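Local coordinates for heptaprenyl diphosphate synthase (HEPPP synthase) subunit 1 family protein (Staphylococcus aureus, PDB 5H9D) that probably serves as the small subunit of heptaprenyl diphosphate synthase, pairing with a farnesyl pyrophosphate synthetase-like chain to make a long isoprenoid diphosphate, at residues C48-T53 against D75-H80; R56-I61 against H69-G74; K127-F132 against Y164-N169. One frame throughout, in Å; residues are numbered along the deposited sequence.

Contact 1: residues C48-T53 against D75-H80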
loop_
_atom_site.group_PDB
_atom_site.type_symbol
_atom_site.label_atom_id
_atom_site.label_comp_id
_atom_site.label_asym_id
_atom_site.label_seq_id
_atom_site.Cartn_x
_atom_site.Cartn_y
_atom_site.Cartn_z
ATOM N N CYS C 48 -14.540 -12.555 -0.226
ATOM C CA CYS C 48 -13.945 -13.575 -1.063
ATOM C C CYS C 48 -14.005 -13.208 -2.559
ATOM O O CYS C 48 -13.065 -13.462 -3.313
ATOM C CB CYS C 48 -14.648 -14.910 -0.799
ATOM S SG CYS C 48 -14.293 -16.182 -2.015
ATOM N N LEU C 49 -15.107 -12.611 -3.000
ATOM C CA LEU C 49 -15.230 -12.223 -4.406
ATOM C C LEU C 49 -14.355 -10.968 -4.715
ATOM O O LEU C 49 -13.872 -10.792 -5.850
ATOM C CB LEU C 49 -16.712 -11.986 -4.756
ATOM C CG LEU C 49 -17.059 -11.570 -6.203
ATOM C CD1 LEU C 49 -16.713 -12.667 -7.246
ATOM C CD2 LEU C 49 -18.526 -11.235 -6.241
ATOM N N THR C 50 -14.124 -10.132 -3.696
ATOM C CA THR C 50 -13.297 -8.927 -3.858
ATOM C C THR C 50 -11.807 -9.236 -4.001
ATOM O O THR C 50 -11.126 -8.684 -4.865
ATOM C CB THR C 50 -13.393 -7.980 -2.660
ATOM O OG1 THR C 50 -14.732 -7.956 -2.165
ATOM C CG2 THR C 50 -12.989 -6.581 -3.075
ATOM N N ILE C 51 -11.285 -10.095 -3.136
ATOM C CA ILE C 51 -9.879 -10.402 -3.238
ATOM C C ILE C 51 -9.599 -11.156 -4.545
ATOM O O ILE C 51 -8.526 -11.015 -5.134
ATOM C CB ILE C 51 -9.370 -11.162 -1.991
ATOM C CG1 ILE C 51 -7.851 -11.259 -2.058
ATOM C CG2 ILE C 51 -9.990 -12.508 -1.876
ATOM C CD1 ILE C 51 -7.167 -9.917 -1.986
ATOM N N ASP C 52 -10.587 -11.911 -5.016
ATOM C CA ASP C 52 -10.471 -12.644 -6.266
ATOM C C ASP C 52 -10.445 -11.623 -7.413
ATOM O O ASP C 52 -9.770 -11.818 -8.443
ATOM C CB ASP C 52 -11.677 -13.594 -6.419
ATOM C CG ASP C 52 -11.735 -14.293 -7.803
ATOM O OD1 ASP C 52 -12.401 -13.764 -8.718
ATOM O OD2 ASP C 52 -11.115 -15.375 -7.980
ATOM N N THR C 53 -11.171 -10.522 -7.214
ATOM C CA THR C 53 -11.275 -9.455 -8.209
ATOM C C THR C 53 -9.990 -8.629 -8.366
ATOM O O THR C 53 -9.482 -8.453 -9.486
ATOM C CB THR C 53 -12.465 -8.488 -7.874
ATOM O OG1 THR C 53 -13.686 -9.229 -7.802
ATOM C CG2 THR C 53 -12.617 -7.430 -8.936
ATOM N N ASP C 75 -5.343 -2.235 -6.452
ATOM C CA ASP C 75 -4.955 -2.143 -5.058
ATOM C C ASP C 75 -6.012 -1.504 -4.155
ATOM O O ASP C 75 -6.072 -1.772 -2.951
ATOM C CB ASP C 75 -3.639 -1.396 -4.956
ATOM C CG ASP C 75 -2.447 -2.262 -5.351
ATOM O OD1 ASP C 75 -2.268 -3.358 -4.758
ATOM O OD2 ASP C 75 -1.687 -1.842 -6.248
ATOM N N LEU C 76 -6.850 -0.653 -4.731
ATOM C CA LEU C 76 -7.918 -0.036 -3.957
ATOM C C LEU C 76 -8.918 -1.145 -3.624
ATOM O O LEU C 76 -9.393 -1.264 -2.499
ATOM C CB LEU C 76 -8.629 1.048 -4.786
ATOM C CG LEU C 76 -9.893 1.639 -4.148
ATOM C CD1 LEU C 76 -9.532 2.460 -2.979
ATOM C CD2 LEU C 76 -10.613 2.454 -5.164
ATOM N N ILE C 77 -9.234 -1.944 -4.635
ATOM C CA ILE C 77 -10.163 -3.045 -4.497
ATOM C C ILE C 77 -9.596 -4.003 -3.460
ATOM O O ILE C 77 -10.316 -4.653 -2.682
ATOM C CB ILE C 77 -10.346 -3.738 -5.856
ATOM C CG1 ILE C 77 -10.854 -2.699 -6.863
ATOM C CG2 ILE C 77 -11.336 -4.885 -5.743
ATOM C CD1 ILE C 77 -11.054 -3.213 -8.282
ATOM N N SER C 78 -8.277 -4.052 -3.420
ATOM C CA SER C 78 -7.605 -4.929 -2.488
ATOM C C SER C 78 -7.717 -4.371 -1.086
ATOM O O SER C 78 -7.983 -5.106 -0.147
ATOM C CB SER C 78 -6.156 -5.093 -2.906
ATOM O OG SER C 78 -5.557 -6.061 -2.093
ATOM N N ALA C 79 -7.514 -3.065 -0.949
ATOM C CA ALA C 79 -7.614 -2.434 0.358
ATOM C C ALA C 79 -9.078 -2.553 0.773
ATOM O O ALA C 79 -9.397 -2.742 1.949
ATOM C CB ALA C 79 -7.180 -0.971 0.283
ATOM N N HIS C 80 -9.969 -2.470 -0.208
ATOM C CA HIS C 80 -11.375 -2.594 0.089
ATOM C C HIS C 80 -11.617 -3.935 0.774
ATOM O O HIS C 80 -12.327 -4.009 1.769
ATOM C CB HIS C 80 -12.212 -2.488 -1.186
ATOM C CG HIS C 80 -13.681 -2.648 -0.940
ATOM N ND1 HIS C 80 -14.232 -2.572 0.324
ATOM C CD2 HIS C 80 -14.710 -2.893 -1.785
ATOM C CE1 HIS C 80 -15.535 -2.766 0.246
ATOM N NE2 HIS C 80 -15.851 -2.964 -1.021
#

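Contact 2: residues R56-I61 against H69-G74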
loop_
_atom_site.group_PDB
_atom_site.type_symbol
_atom_site.label_atom_id
_atom_site.label_comp_id
_atom_site.label_asym_id
_atom_site.label_seq_id
_atom_site.Cartn_x
_atom_site.Cartn_y
_atom_site.Cartn_z
ATOM N N ARG C 56 -7.203 -10.877 -9.909
ATOM C CA ARG C 56 -7.337 -11.125 -11.351
ATOM C C ARG C 56 -7.160 -9.837 -12.172
ATOM O O ARG C 56 -6.763 -9.889 -13.349
ATOM C CB ARG C 56 -8.687 -11.770 -11.664
ATOM C CG ARG C 56 -8.887 -12.022 -13.149
ATOM C CD ARG C 56 -10.153 -12.816 -13.469
ATOM N NE ARG C 56 -10.256 -14.034 -12.666
ATOM C CZ ARG C 56 -10.933 -14.111 -11.525
ATOM N NH1 ARG C 56 -11.573 -13.036 -11.069
ATOM N NH2 ARG C 56 -10.954 -15.250 -10.835
ATOM N N HIS C 57 -7.445 -8.685 -11.542
ATOM C CA HIS C 57 -7.303 -7.397 -12.207
ATOM C C HIS C 57 -5.845 -7.059 -12.383
ATOM O O HIS C 57 -5.432 -6.650 -13.455
ATOM C CB HIS C 57 -7.987 -6.289 -11.424
ATOM C CG HIS C 57 -8.138 -5.013 -12.200
ATOM N ND1 HIS C 57 -8.638 -4.983 -13.484
ATOM C CD2 HIS C 57 -7.892 -3.725 -11.867
ATOM C CE1 HIS C 57 -8.697 -3.735 -13.909
ATOM N NE2 HIS C 57 -8.250 -2.951 -12.945
ATOM N N LEU C 58 -5.058 -7.257 -11.334
ATOM C CA LEU C 58 -3.623 -6.980 -11.401
ATOM C C LEU C 58 -2.963 -7.990 -12.329
ATOM O O LEU C 58 -1.960 -7.692 -12.980
ATOM C CB LEU C 58 -2.989 -7.031 -9.990
ATOM C CG LEU C 58 -3.517 -6.035 -8.934
ATOM C CD1 LEU C 58 -3.216 -6.524 -7.566
ATOM C CD2 LEU C 58 -2.934 -4.658 -9.135
ATOM N N ASP C 59 -3.521 -9.190 -12.396
ATOM C CA ASP C 59 -2.958 -10.191 -13.287
ATOM C C ASP C 59 -3.039 -9.658 -14.692
ATOM O O ASP C 59 -2.041 -9.574 -15.406
ATOM C CB ASP C 59 -3.751 -11.483 -13.230
ATOM C CG ASP C 59 -3.190 -12.463 -12.238
ATOM O OD1 ASP C 59 -1.944 -12.497 -12.108
ATOM O OD2 ASP C 59 -3.988 -13.200 -11.611
ATOM N N ASP C 60 -4.260 -9.281 -15.057
ATOM C CA ASP C 60 -4.603 -8.755 -16.372
ATOM C C ASP C 60 -3.841 -7.545 -16.863
ATOM O O ASP C 60 -3.617 -7.408 -18.055
ATOM C CB ASP C 60 -6.099 -8.444 -16.425
ATOM C CG ASP C 60 -6.948 -9.697 -16.324
ATOM O OD1 ASP C 60 -6.446 -10.779 -16.727
ATOM O OD2 ASP C 60 -8.106 -9.608 -15.858
ATOM N N ILE C 61 -3.466 -6.655 -15.956
ATOM C CA ILE C 61 -2.742 -5.460 -16.334
ATOM C C ILE C 61 -1.528 -5.760 -17.215
ATOM O O ILE C 61 -1.269 -5.055 -18.182
ATOM C CB ILE C 61 -2.344 -4.673 -15.055
ATOM C CG1 ILE C 61 -3.594 -3.953 -14.515
ATOM C CG2 ILE C 61 -1.193 -3.705 -15.340
ATOM C CD1 ILE C 61 -3.518 -3.584 -13.056
ATOM N N HIS C 69 -1.536 2.938 -14.131
ATOM C CA HIS C 69 -2.497 3.522 -13.211
ATOM C C HIS C 69 -3.586 2.505 -12.903
ATOM O O HIS C 69 -4.334 2.652 -11.945
ATOM C CB HIS C 69 -3.093 4.800 -13.825
ATOM C CG HIS C 69 -4.599 4.819 -13.899
ATOM N ND1 HIS C 69 -5.403 5.056 -12.804
ATOM C CD2 HIS C 69 -5.439 4.610 -14.943
ATOM C CE1 HIS C 69 -6.670 4.985 -13.166
ATOM N NE2 HIS C 69 -6.719 4.714 -14.458
ATOM N N SER C 70 -3.671 1.467 -13.712
ATOM C CA SER C 70 -4.656 0.423 -13.471
ATOM C C SER C 70 -4.338 -0.362 -12.176
ATOM O O SER C 70 -5.239 -0.912 -11.523
ATOM C CB SER C 70 -4.673 -0.512 -14.667
ATOM O OG SER C 70 -4.731 0.259 -15.850
ATOM N N ILE C 71 -3.047 -0.405 -11.840
ATOM C CA ILE C 71 -2.532 -1.067 -10.652
ATOM C C ILE C 71 -3.160 -0.452 -9.388
ATOM O O ILE C 71 -3.541 -1.181 -8.460
ATOM C CB ILE C 71 -0.972 -0.913 -10.566
ATOM C CG1 ILE C 71 -0.308 -1.460 -11.837
ATOM C CG2 ILE C 71 -0.412 -1.647 -9.335
ATOM C CD1 ILE C 71 1.230 -1.358 -11.832
ATOM N N LEU C 72 -3.276 0.882 -9.348
ATOM C CA LEU C 72 -3.857 1.547 -8.183
ATOM C C LEU C 72 -5.278 1.095 -7.949
ATOM O O LEU C 72 -5.716 0.931 -6.813
ATOM C CB LEU C 72 -3.801 3.057 -8.343
ATOM C CG LEU C 72 -2.348 3.496 -8.561
ATOM C CD1 LEU C 72 -2.309 4.938 -8.982
ATOM C CD2 LEU C 72 -1.496 3.231 -7.318
ATOM N N ILE C 73 -5.997 0.889 -9.044
ATOM C CA ILE C 73 -7.370 0.428 -9.004
ATOM C C ILE C 73 -7.366 -0.947 -8.363
ATOM O O ILE C 73 -8.100 -1.201 -7.411
ATOM C CB ILE C 73 -7.929 0.280 -10.416
ATOM C CG1 ILE C 73 -7.707 1.568 -11.196
ATOM C CG2 ILE C 73 -9.392 -0.039 -10.356
ATOM C CD1 ILE C 73 -8.548 2.724 -10.719
ATOM N N GLY C 74 -6.521 -1.826 -8.887
ATOM C CA GLY C 74 -6.449 -3.176 -8.369
ATOM C C GLY C 74 -6.132 -3.205 -6.902
ATOM O O GLY C 74 -6.587 -4.088 -6.190
#

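Contact 3: residues K127-F132 against Y164-N169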
loop_
_atom_site.group_PDB
_atom_site.type_symbol
_atom_site.label_atom_id
_atom_site.label_comp_id
_atom_site.label_asym_id
_atom_site.label_seq_id
_atom_site.Cartn_x
_atom_site.Cartn_y
_atom_site.Cartn_z
ATOM N N LYS C 127 -5.501 -24.795 -6.777
ATOM C CA LYS C 127 -5.313 -23.852 -5.675
ATOM C C LYS C 127 -5.681 -22.454 -6.125
ATOM O O LYS C 127 -6.608 -21.839 -5.571
ATOM C CB LYS C 127 -3.852 -23.819 -5.224
ATOM C CG LYS C 127 -3.302 -25.054 -4.536
ATOM C CD LYS C 127 -3.604 -25.080 -3.086
ATOM C CE LYS C 127 -2.805 -26.176 -2.450
ATOM N NZ LYS C 127 -1.767 -25.619 -1.519
ATOM N N ILE C 128 -4.957 -21.938 -7.115
ATOM C CA ILE C 128 -5.258 -20.598 -7.585
ATOM C C ILE C 128 -6.761 -20.438 -7.896
ATOM O O ILE C 128 -7.394 -19.434 -7.534
ATOM C CB ILE C 128 -4.453 -20.246 -8.858
ATOM C CG1 ILE C 128 -2.985 -20.023 -8.515
ATOM C CG2 ILE C 128 -5.044 -19.054 -9.537
ATOM C CD1 ILE C 128 -2.090 -19.891 -9.753
ATOM N N GLU C 129 -7.350 -21.444 -8.530
ATOM C CA GLU C 129 -8.746 -21.342 -8.902
ATOM C C GLU C 129 -9.836 -21.648 -7.878
ATOM O O GLU C 129 -10.961 -21.263 -8.081
ATOM C CB GLU C 129 -8.982 -22.182 -10.121
ATOM C CG GLU C 129 -9.774 -21.450 -11.128
ATOM C CD GLU C 129 -8.978 -20.353 -11.777
ATOM O OE1 GLU C 129 -7.927 -20.671 -12.393
ATOM O OE2 GLU C 129 -9.411 -19.179 -11.665
ATOM N N THR C 130 -9.497 -22.297 -6.771
ATOM C CA THR C 130 -10.484 -22.685 -5.759
ATOM C C THR C 130 -10.200 -22.221 -4.333
ATOM O O THR C 130 -11.115 -22.088 -3.524
ATOM C CB THR C 130 -10.620 -24.241 -5.698
ATOM O OG1 THR C 130 -9.338 -24.827 -5.409
ATOM C CG2 THR C 130 -11.135 -24.794 -7.016
ATOM N N LEU C 131 -8.921 -21.991 -4.042
ATOM C CA LEU C 131 -8.450 -21.577 -2.723
ATOM C C LEU C 131 -9.271 -20.504 -2.039
ATOM O O LEU C 131 -9.692 -20.710 -0.905
ATOM C CB LEU C 131 -6.999 -21.136 -2.823
ATOM C CG LEU C 131 -6.127 -21.215 -1.568
ATOM C CD1 LEU C 131 -6.254 -22.603 -0.925
ATOM C CD2 LEU C 131 -4.663 -20.914 -1.944
ATOM N N PHE C 132 -9.529 -19.366 -2.680
ATOM C CA PHE C 132 -10.319 -18.365 -1.975
ATOM C C PHE C 132 -11.707 -18.848 -1.617
ATOM O O PHE C 132 -12.123 -18.711 -0.479
ATOM C CB PHE C 132 -10.406 -17.050 -2.747
ATOM C CG PHE C 132 -9.095 -16.326 -2.831
ATOM C CD1 PHE C 132 -8.161 -16.443 -1.797
ATOM C CD2 PHE C 132 -8.771 -15.566 -3.957
ATOM C CE1 PHE C 132 -6.929 -15.829 -1.883
ATOM C CE2 PHE C 132 -7.536 -14.944 -4.046
ATOM C CZ PHE C 132 -6.610 -15.080 -3.004
ATOM N N TYR C 164 -10.678 -21.272 -21.991
ATOM C CA TYR C 164 -10.350 -20.495 -20.802
ATOM C C TYR C 164 -8.849 -20.268 -20.636
ATOM O O TYR C 164 -8.116 -21.171 -20.240
ATOM C CB TYR C 164 -10.913 -21.177 -19.549
ATOM C CG TYR C 164 -10.443 -20.554 -18.263
ATOM C CD1 TYR C 164 -10.297 -19.171 -18.148
ATOM C CD2 TYR C 164 -10.124 -21.341 -17.161
ATOM C CE1 TYR C 164 -9.832 -18.583 -16.958
ATOM C CE2 TYR C 164 -9.660 -20.762 -15.962
ATOM C CZ TYR C 164 -9.518 -19.385 -15.875
ATOM O OH TYR C 164 -9.065 -18.811 -14.717
ATOM N N PHE C 165 -8.401 -19.053 -20.947
ATOM C CA PHE C 165 -6.994 -18.705 -20.815
ATOM C C PHE C 165 -6.836 -17.812 -19.597
ATOM O O PHE C 165 -7.292 -16.667 -19.582
ATOM C CB PHE C 165 -6.489 -17.974 -22.048
ATOM C CG PHE C 165 -4.985 -17.996 -22.208
ATOM C CD1 PHE C 165 -4.314 -19.189 -22.415
ATOM C CD2 PHE C 165 -4.252 -16.813 -22.230
ATOM C CE1 PHE C 165 -2.939 -19.207 -22.651
ATOM C CE2 PHE C 165 -2.875 -16.824 -22.466
ATOM C CZ PHE C 165 -2.221 -18.025 -22.679
ATOM N N LYS C 166 -6.189 -18.390 -18.587
ATOM C CA LYS C 166 -5.878 -17.793 -17.292
ATOM C C LYS C 166 -5.574 -16.312 -17.226
ATOM O O LYS C 166 -6.367 -15.552 -16.696
ATOM C CB LYS C 166 -4.692 -18.532 -16.685
ATOM C CG LYS C 166 -5.014 -19.909 -16.158
ATOM C CD LYS C 166 -5.839 -20.740 -17.124
ATOM C CE LYS C 166 -6.290 -22.021 -16.438
ATOM N NZ LYS C 166 -6.978 -21.712 -15.148
ATOM N N LYS C 167 -4.410 -15.934 -17.749
ATOM C CA LYS C 167 -3.880 -14.558 -17.758
ATOM C C LYS C 167 -2.599 -14.721 -16.958
ATOM O O LYS C 167 -1.564 -14.129 -17.280
ATOM C CB LYS C 167 -4.797 -13.545 -17.056
ATOM C CG LYS C 167 -4.796 -13.663 -15.544
ATOM C CD LYS C 167 -6.148 -13.299 -14.950
ATOM C CE LYS C 167 -6.154 -13.522 -13.440
ATOM N NZ LYS C 167 -5.772 -14.903 -13.035
ATOM N N TYR C 168 -2.685 -15.531 -15.899
ATOM C CA TYR C 168 -1.509 -15.829 -15.098
ATOM C C TYR C 168 -0.741 -16.950 -15.827
ATOM O O TYR C 168 0.428 -17.235 -15.517
ATOM C CB TYR C 168 -1.880 -16.227 -13.651
ATOM C CG TYR C 168 -2.777 -17.431 -13.471
ATOM C CD1 TYR C 168 -4.103 -17.284 -13.083
ATOM C CD2 TYR C 168 -2.296 -18.713 -13.685
ATOM C CE1 TYR C 168 -4.927 -18.385 -12.921
ATOM C CE2 TYR C 168 -3.107 -19.826 -13.530
ATOM C CZ TYR C 168 -4.427 -19.665 -13.154
ATOM O OH TYR C 168 -5.247 -20.780 -13.081
ATOM N N ASN C 169 -1.402 -17.565 -16.812
ATOM C CA ASN C 169 -0.772 -18.603 -17.620
ATOM C C ASN C 169 -0.140 -17.907 -18.852
ATOM O O ASN C 169 0.371 -18.557 -19.755
ATOM C CB ASN C 169 -1.794 -19.688 -18.039
ATOM C CG ASN C 169 -1.660 -21.010 -17.221
ATOM O OD1 ASN C 169 -2.604 -21.439 -16.552
ATOM N ND2 ASN C 169 -0.491 -21.655 -17.297
#

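Contact 1: residues C48-T53 against D75-H80
Thr50 and Ile77 face each other across two nearly antiparallel helices, and their methyl branches carry most of the contact. The axes of segments 48-53 and 75-80 run 8.4 Å apart with 156° between their directions. The two side chains cross obliquely: Thr50 CG2 lies 3.6 Å from Ile77 CG2 and, in a different direction, 3.3 Å from the backbone oxygen Ile77 O. The Thr50 torsion (chi1 -38°) sets CG2 opposite its own backbone N, directing the methyl at the second helix and leaving OG1 on the flank beside that N. Thr50 CG2 also comes within 4.3 Å of His80 CD2, one turn further along helix 70-88, approaching the ring at a slant.

One turn on from Thr50, Thr53 repeats the pattern more loosely, its CG2 standing 4.3 Å from Ile77 CG2. Its hydroxyl is turned back onto its own helix, where Thr53 OG1 donates to Leu49 O at 2.5 Å, a length not to be pressed at this resolution, with a C=O...O angle of 146° and the donor tilted out of the carbonyl plane. The bond is consistent with a rotation that leaves Thr53 CG2 toward Ile77. Ile51 works from the flank: its CB does not aim at the partner helix, but CG1 extends away from the backbone N and brings CD1 to 4.2 Å from Ser78 OG.

The interface is buried inside the helical bundle. Helix 4-15 covers the threonine side, with Leu8 on Thr50 and Thr53 and Ile12 on Ile77, while Phe132 of helix 118-140 packs on Ile51. Along helix 70-88, Ser78 and Ala79 meet Leu114 and Ile137 of the farnesyl pyrophosphate synthetase chain.

Contact 2: residues R56-I61 against H69-G74
His57, Leu58 and Ile61 meet Ser70, Ile71 and Gly74 near the turn of an antiparallel helical hairpin, in which helix 43-65 reverses through a short loop into helix 70-88. The local axes lie 8.9 Å apart at 165°.

Gly74 is where the backbones draw nearest, with CA atoms of Leu58 and Gly74 5.6 Å apart. Leu58 CD2 rests on that bare backbone, 3.9 Å from Gly74 CA, and also touches the CG2 branch of Ile71. His57 comes in beside it: its ring is turned edge-on to the backbone, with CD2 3.8 Å from Gly74 N and that nitrogen close to the ring plane. On the same ring, His57 NE2 is 4.1 Å from Ile73 CG2, the two side chains passing at a slant.

Toward the loop, Ile61 leans on the first turn of helix 70-88. With its CG1 opposite the carbonyl carbon (chi1 -76°), the longer branch of Ile61 reaches across, CG1 lying 3.6 Å from Ser70 CB and CD1 4.0 Å from Ile71 CG1.

Carbon surfaces do most of the joining here. Two of the polar atoms among them have partners within their own helix and the adjoining loop: Gly74 N donates to Ser70 O at 3.1 Å, and Ser70 OG is bonded to Ser67 O. The serine therefore offers its CB to Ile61 while its hydroxyl serves the turn, and these two segments meet through van der Waals contact, with no hydrogen bond between them.

Contact 3: residues K127-F132 against Y164-N169
Glu129 on helix 118-140 is the polar centre of this contact, its carboxylate meeting Tyr164, Lys166 and Tyr168 of an irregular loop. Among the hydrogen bonds, Tyr168 OH donates to Glu129 OE1 at 2.8 Å, nearly in line with the C-O bond, and the phenol ring is only 19° from the carboxylate plane. Tyr164 OH makes a weak bond to Glu129 OE2 at 3.1 Å from a ring turned 78° to that plane. A bend at the Glu129 chi2 sets the carboxylate between the two phenols.

The salt bridge joins Glu129 OE1 to Lys166 NZ at 3.1 Å, so this oxygen has both a phenol and an ammonium partner. That pairing would probably favour the charged form of the glutamate.

The apolar part is a CH-pi contact: Ile128 CD1 sits over one face of Tyr168, 4.1 Å from the ring centroid and 17° off its normal. Ile128 CG2 adds a touch at 3.5 Å from Tyr168 CE1, the two side chains sliding past each other in opposite directions.

The loop runs between helix 150-153 and helix 174-180, whose Leu177 packs on Lys166. Beyond it, Tyr168 touches Asp59 of helix 43-65, and on the helix side Lys127 is paired with Glu103 of helix 91-112.

How the contacts relate
Contacts 1 and 2 are successive levels of one hairpin, helix 43-65 against helix 70-88, with contact 2 nested within the loop that contact 1 closes. Their centres lie 11 Å apart, and Leu58 CD2 touches Asp75 OD2 at 4.2 Å. Contact 3 is about 16 Å from the centre of each and borders helix 43-65 in two places. Asp59 OD2 of segment 56-61 forms a salt bridge with Lys167 NZ at 2.8 Å, whereas Cys48 SG of segment 48-53 packs on Phe132 O at 3.7 Å. The hairpin also meets the farnesyl pyrophosphate synthetase chain along helix 70-88 and at Leu58 of helix 43-65; the segments of contact 3 touch no other chain.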